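Local coordinates for putative regulatory protein (Streptomyces coelicolor A3, PDB 2PZ9) that probably binds DNA as a transcriptional regulator of the TetR family, through a predicted helix-turn-helix motif, at residues A[168-176]-A[205-213]. Sequence-based numbering, arbitrary orientation.
Sequences VLALINQIA and LVTAVEHMF
Val168 and Phe213 close one end of an antiparallel helix pair in the TetR-like C-terminal domain, made by helices 165-176 and 198-212; the segments 168-176 and 205-212 run at 161°, their axes 10.6 Å apart at closest approach. No hydrogen bond crosses; the contact is apolar throughout. Val168 lays CG1 over one face of the Phe213 ring, 4.0 Å from its centroid, in a CH-pi contact; with chi1 at 179°, CG1 lies anti to the backbone N and CG2 is left to meet ring atom CE2. CB of Met212 lies over the opposite face, while Trp163 meets the ring edge-to-face. Phe213 is the first residue beyond helix 198-212 to leave helical phi/psi. One turn along from Val168, Leu171 sets CB against the methyl CE of Met212, a selenomethionine, and also packs on Ile175 of the second subunit. Ile172 comes at the Phe213 ring obliquely, with both CG1 and CD1 beside CE1, and also touches Tyr103 of helix 100-113. With an alanine at Phe213, Val168 CG1 and Ile172 CD1 would probably lose their aromatic partner, and a gap would be likely to open beside Trp163. Farther down, Ile175 is shared among three residues: CD1, whose exact place is less sure, packs against CG2 of Val209 and meets Met212 tip to tip, while CG2 packs on CD1 of Leu205. The bend of Met212 at chi3 (75°) carries CE past the selenium to Leu171. At Ala176 it is the backbone that makes the contact, CA lying 4.0 Å from CD2 of Leu205.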
ATOM      1  N   VAL A 168      10.267   9.863  -8.532  1.00 52.43           N
ATOM      2  CA  VAL A 168       9.853  10.954  -7.649  1.00 50.94           C
ATOM      3  C   VAL A 168       8.347  10.874  -7.372  1.00 50.42           C
ATOM      4  O   VAL A 168       7.906  10.899  -6.212  1.00 50.12           O
ATOM      5  CB  VAL A 168      10.234  12.343  -8.254  1.00 50.92           C
ATOM      6  CG1 VAL A 168       9.791  13.471  -7.345  1.00 49.84           C
ATOM      7  CG2 VAL A 168      11.716  12.423  -8.525  1.00 49.51           C
ATOM      8  N   LEU A 169       7.575  10.754  -8.442  1.00 49.88           N
ATOM      9  CA  LEU A 169       6.124  10.680  -8.347  1.00 50.29           C
ATOM     10  C   LEU A 169       5.657   9.482  -7.513  1.00 51.47           C
ATOM     11  O   LEU A 169       4.960   9.649  -6.510  1.00 51.95           O
ATOM     12  CB  LEU A 169       5.513  10.636  -9.741  1.00 49.82           C
ATOM     13  CG  LEU A 169       3.993  10.646  -9.777  1.00 49.82           C
ATOM     14  CD1 LEU A 169       3.502  12.025  -9.396  1.00 49.98           C
ATOM     15  CD2 LEU A 169       3.426  10.195 -11.134  1.00 49.56           C
ATOM     16  N   ALA A 170       6.070   8.279  -7.926  1.00 52.43           N
ATOM     17  CA  ALA A 170       5.753   7.029  -7.230  1.00 53.02           C
ATOM     18  C   ALA A 170       6.053   7.078  -5.736  1.00 53.61           C
ATOM     19  O   ALA A 170       5.169   6.823  -4.911  1.00 53.29           O
ATOM     20  CB  ALA A 170       6.499   5.897  -7.869  1.00 52.53           C
ATOM     21  N   LEU A 171       7.302   7.400  -5.413  1.00 54.58           N
ATOM     22  CA  LEU A 171       7.753   7.526  -4.032  1.00 56.40           C
ATOM     23  C   LEU A 171       6.863   8.434  -3.185  1.00 57.38           C
ATOM     24  O   LEU A 171       6.334   8.023  -2.141  1.00 57.63           O
ATOM     25  CB  LEU A 171       9.194   8.048  -3.971  1.00 56.56           C
ATOM     26  CG  LEU A 171      10.252   7.074  -4.515  1.00 56.39           C
ATOM     27  CD1 LEU A 171      11.548   7.810  -4.873  1.00 53.09           C
ATOM     28  CD2 LEU A 171      10.491   5.866  -3.571  1.00 54.73           C
ATOM     29  N   ILE A 172       6.686   9.664  -3.640  1.00 58.08           N
ATOM     30  CA  ILE A 172       5.932  10.615  -2.855  1.00 58.91           C
ATOM     31  C   ILE A 172       4.465  10.153  -2.588  1.00 59.04           C
ATOM     32  O   ILE A 172       3.967  10.236  -1.455  1.00 59.26           O
ATOM     33  CB  ILE A 172       6.039  12.012  -3.466  1.00 59.20           C
ATOM     34  CG1 ILE A 172       7.508  12.451  -3.440  1.00 59.45           C
ATOM     35  CG2 ILE A 172       5.160  12.997  -2.683  1.00 59.99           C
ATOM     36  CD1 ILE A 172       7.784  13.731  -4.176  1.00 59.84           C
ATOM     37  N   ASN A 173       3.796   9.665  -3.625  1.00 58.54           N
ATOM     38  CA  ASN A 173       2.556   8.952  -3.455  1.00 58.53           C
ATOM     39  C   ASN A 173       2.559   7.817  -2.421  1.00 58.64           C
ATOM     40  O   ASN A 173       1.606   7.685  -1.646  1.00 58.08           O
ATOM     41  CB  ASN A 173       2.141   8.404  -4.788  1.00 58.77           C
ATOM     42  CG  ASN A 173       1.440   9.414  -5.597  1.00 59.90           C
ATOM     43  OD1 ASN A 173       0.210   9.438  -5.601  1.00 63.43           O
ATOM     44  ND2 ASN A 173       2.189  10.302  -6.248  1.00 59.85           N
ATOM     45  N   GLN A 174       3.606   6.994  -2.431  1.00 59.11           N
ATOM     46  CA  GLN A 174       3.734   5.907  -1.458  1.00 60.11           C
ATOM     47  C   GLN A 174       3.770   6.440  -0.053  1.00 61.40           C
ATOM     48  O   GLN A 174       2.867   6.158   0.713  1.00 61.38           O
ATOM     49  CB  GLN A 174       4.995   5.089  -1.671  1.00 58.82           C
ATOM     50  CG  GLN A 174       4.748   3.833  -2.360  1.00 58.27           C
ATOM     51  CD  GLN A 174       3.810   2.882  -1.635  1.00 55.90           C
ATOM     52  OE1 GLN A 174       4.118   2.383  -0.562  1.00 55.67           O
ATOM     53  NE2 GLN A 174       2.684   2.586  -2.261  1.00 54.98           N
ATOM     54  N   ILE A 175       4.822   7.211   0.253  1.00 63.39           N
ATOM     55  CA  ILE A 175       5.105   7.750   1.593  1.00 65.71           C
ATOM     56  C   ILE A 175       3.860   8.367   2.229  1.00 66.47           C
ATOM     57  O   ILE A 175       3.627   8.207   3.426  1.00 66.26           O
ATOM     58  CB  ILE A 175       6.217   8.844   1.557  1.00 65.57           C
ATOM     59  CG1 ILE A 175       7.234   8.550   0.466  1.00 67.20           C
ATOM     60  CG2 ILE A 175       6.988   8.925   2.862  1.00 65.61           C
ATOM     61  CD1 ILE A 175       8.185   9.754   0.184  1.00 66.68           C
ATOM     62  N   ALA A 176       3.083   9.052   1.390  1.00 67.71           N
ATOM     63  CA  ALA A 176       1.861   9.746   1.771  1.00 69.16           C
ATOM     64  C   ALA A 176       0.769   8.814   2.257  1.00 70.78           C
ATOM     65  O   ALA A 176      -0.035   9.201   3.102  1.00 70.44           O
ATOM     66  CB  ALA A 176       1.354  10.553   0.604  1.00 68.81           C
ATOM     67  N   LEU A 205       6.054  12.956   8.100  1.00 48.13           N
ATOM     68  CA  LEU A 205       5.956  12.604   6.714  1.00 48.90           C
ATOM     69  C   LEU A 205       6.413  13.760   5.812  1.00 48.91           C
ATOM     70  O   LEU A 205       7.167  13.561   4.853  1.00 48.26           O
ATOM     71  CB  LEU A 205       4.525  12.218   6.424  1.00 49.15           C
ATOM     72  CG  LEU A 205       4.058  12.550   5.028  1.00 51.23           C
ATOM     73  CD1 LEU A 205       4.914  11.900   3.944  1.00 53.10           C
ATOM     74  CD2 LEU A 205       2.647  12.041   4.956  1.00 56.93           C
ATOM     75  N   VAL A 206       5.955  14.966   6.138  1.00 48.93           N
ATOM     76  CA  VAL A 206       6.304  16.116   5.369  1.00 48.57           C
ATOM     77  C   VAL A 206       7.802  16.387   5.506  1.00 49.64           C
ATOM     78  O   VAL A 206       8.481  16.761   4.522  1.00 50.81           O
ATOM     79  CB  VAL A 206       5.466  17.302   5.779  1.00 48.21           C
ATOM     80  CG1 VAL A 206       6.052  18.578   5.219  1.00 47.11           C
ATOM     81  CG2 VAL A 206       4.057  17.115   5.285  1.00 46.48           C
ATOM     82  N   THR A 207       8.327  16.167   6.710  1.00 49.83           N
ATOM     83  CA  THR A 207       9.731  16.402   6.991  1.00 49.58           C
ATOM     84  C   THR A 207      10.549  15.418   6.202  1.00 50.16           C
ATOM     85  O   THR A 207      11.559  15.782   5.621  1.00 50.59           O
ATOM     86  CB  THR A 207      10.016  16.258   8.481  1.00 49.63           C
ATOM     87  OG1 THR A 207       9.269  17.254   9.194  1.00 49.78           O
ATOM     88  CG2 THR A 207      11.492  16.435   8.777  1.00 49.36           C
ATOM     89  N   ALA A 208      10.090  14.175   6.148  1.00 50.59           N
ATOM     90  CA  ALA A 208      10.780  13.144   5.397  1.00 51.36           C
ATOM     91  C   ALA A 208      10.878  13.496   3.909  1.00 52.46           C
ATOM     92  O   ALA A 208      11.904  13.239   3.252  1.00 52.69           O
ATOM     93  CB  ALA A 208      10.097  11.801   5.591  1.00 50.34           C
ATOM     94  N   VAL A 209       9.813  14.077   3.374  1.00 54.14           N
ATOM     95  CA  VAL A 209       9.772  14.377   1.954  1.00 56.14           C
ATOM     96  C   VAL A 209      10.657  15.578   1.716  1.00 58.40           C
ATOM     97  O   VAL A 209      11.370  15.638   0.698  1.00 58.21           O
ATOM     98  CB  VAL A 209       8.337  14.607   1.428  1.00 55.90           C
ATOM     99  CG1 VAL A 209       8.343  15.037  -0.042  1.00 55.02           C
ATOM    100  CG2 VAL A 209       7.522  13.346   1.578  1.00 54.98           C
ATOM    101  N   GLU A 210      10.633  16.515   2.672  1.00 61.20           N
ATOM    102  CA  GLU A 210      11.600  17.598   2.675  1.00 63.94           C
ATOM    103  C   GLU A 210      13.032  17.052   2.615  1.00 65.21           C
ATOM    104  O   GLU A 210      13.854  17.567   1.850  1.00 65.68           O
ATOM    105  CB  GLU A 210      11.414  18.525   3.868  1.00 64.29           C
ATOM    106  CG  GLU A 210      12.609  19.484   4.135  1.00 68.05           C
ATOM    107  CD  GLU A 210      12.933  20.463   2.968  1.00 74.73           C
ATOM    108  OE1 GLU A 210      12.003  20.871   2.212  1.00 78.35           O
ATOM    109  OE2 GLU A 210      14.128  20.843   2.811  1.00 76.03           O
ATOM    110  N   HIS A 211      13.338  16.005   3.379  1.00 66.63           N
ATOM    111  CA  HIS A 211      14.688  15.446   3.321  1.00 68.42           C
ATOM    112  C   HIS A 211      15.024  14.855   1.972  1.00 70.18           C
ATOM    113  O   HIS A 211      16.118  15.045   1.491  1.00 69.98           O
ATOM    114  CB  HIS A 211      14.953  14.458   4.448  1.00 68.03           C
ATOM    115  CG  HIS A 211      15.197  15.122   5.761  1.00 68.06           C
ATOM    116  ND1 HIS A 211      14.193  15.354   6.680  1.00 68.94           N
ATOM    117  CD2 HIS A 211      16.322  15.650   6.294  1.00 66.50           C
ATOM    118  CE1 HIS A 211      14.695  15.971   7.732  1.00 66.01           C
ATOM    119  NE2 HIS A 211      15.983  16.162   7.522  1.00 65.69           N
HETATM  120  N   MSE A 212      14.084  14.172   1.336  1.00 72.93           N
HETATM  121  CA  MSE A 212      14.359  13.631   0.011  1.00 76.78           C
HETATM  122  C   MSE A 212      14.612  14.672  -1.063  1.00 76.59           C
HETATM  123  O   MSE A 212      15.655  14.654  -1.717  1.00 76.84           O
HETATM  124  CB  MSE A 212      13.224  12.781  -0.438  1.00 75.72           C
HETATM  125  CG  MSE A 212      13.389  11.390  -0.035  1.00 78.66           C
HETATM  126 SE   MSE A 212      11.588  10.704  -0.032  1.00 84.31          SE
HETATM  127  CE  MSE A 212      11.208  10.509  -1.957  1.00 83.13           C
ATOM    128  N   PHE A 213      13.643  15.561  -1.253  1.00 77.56           N
ATOM    129  CA  PHE A 213      13.747  16.620  -2.253  1.00 78.27           C
ATOM    130  C   PHE A 213      13.641  17.988  -1.578  1.00 79.60           C
ATOM    131  O   PHE A 213      12.531  18.521  -1.447  1.00 79.90           O
ATOM    132  CB  PHE A 213      12.649  16.474  -3.310  1.00 77.33           C
ATOM    133  CG  PHE A 213      12.291  15.052  -3.632  1.00 75.94           C
ATOM    134  CD1 PHE A 213      11.224  14.423  -2.986  1.00 74.74           C
ATOM    135  CD2 PHE A 213      12.996  14.345  -4.596  1.00 72.94           C
ATOM    136  CE1 PHE A 213      10.887  13.105  -3.296  1.00 72.70           C
ATOM    137  CE2 PHE A 213      12.658  13.031  -4.903  1.00 71.77           C
ATOM    138  CZ  PHE A 213      11.609  12.416  -4.259  1.00 72.30           C
TER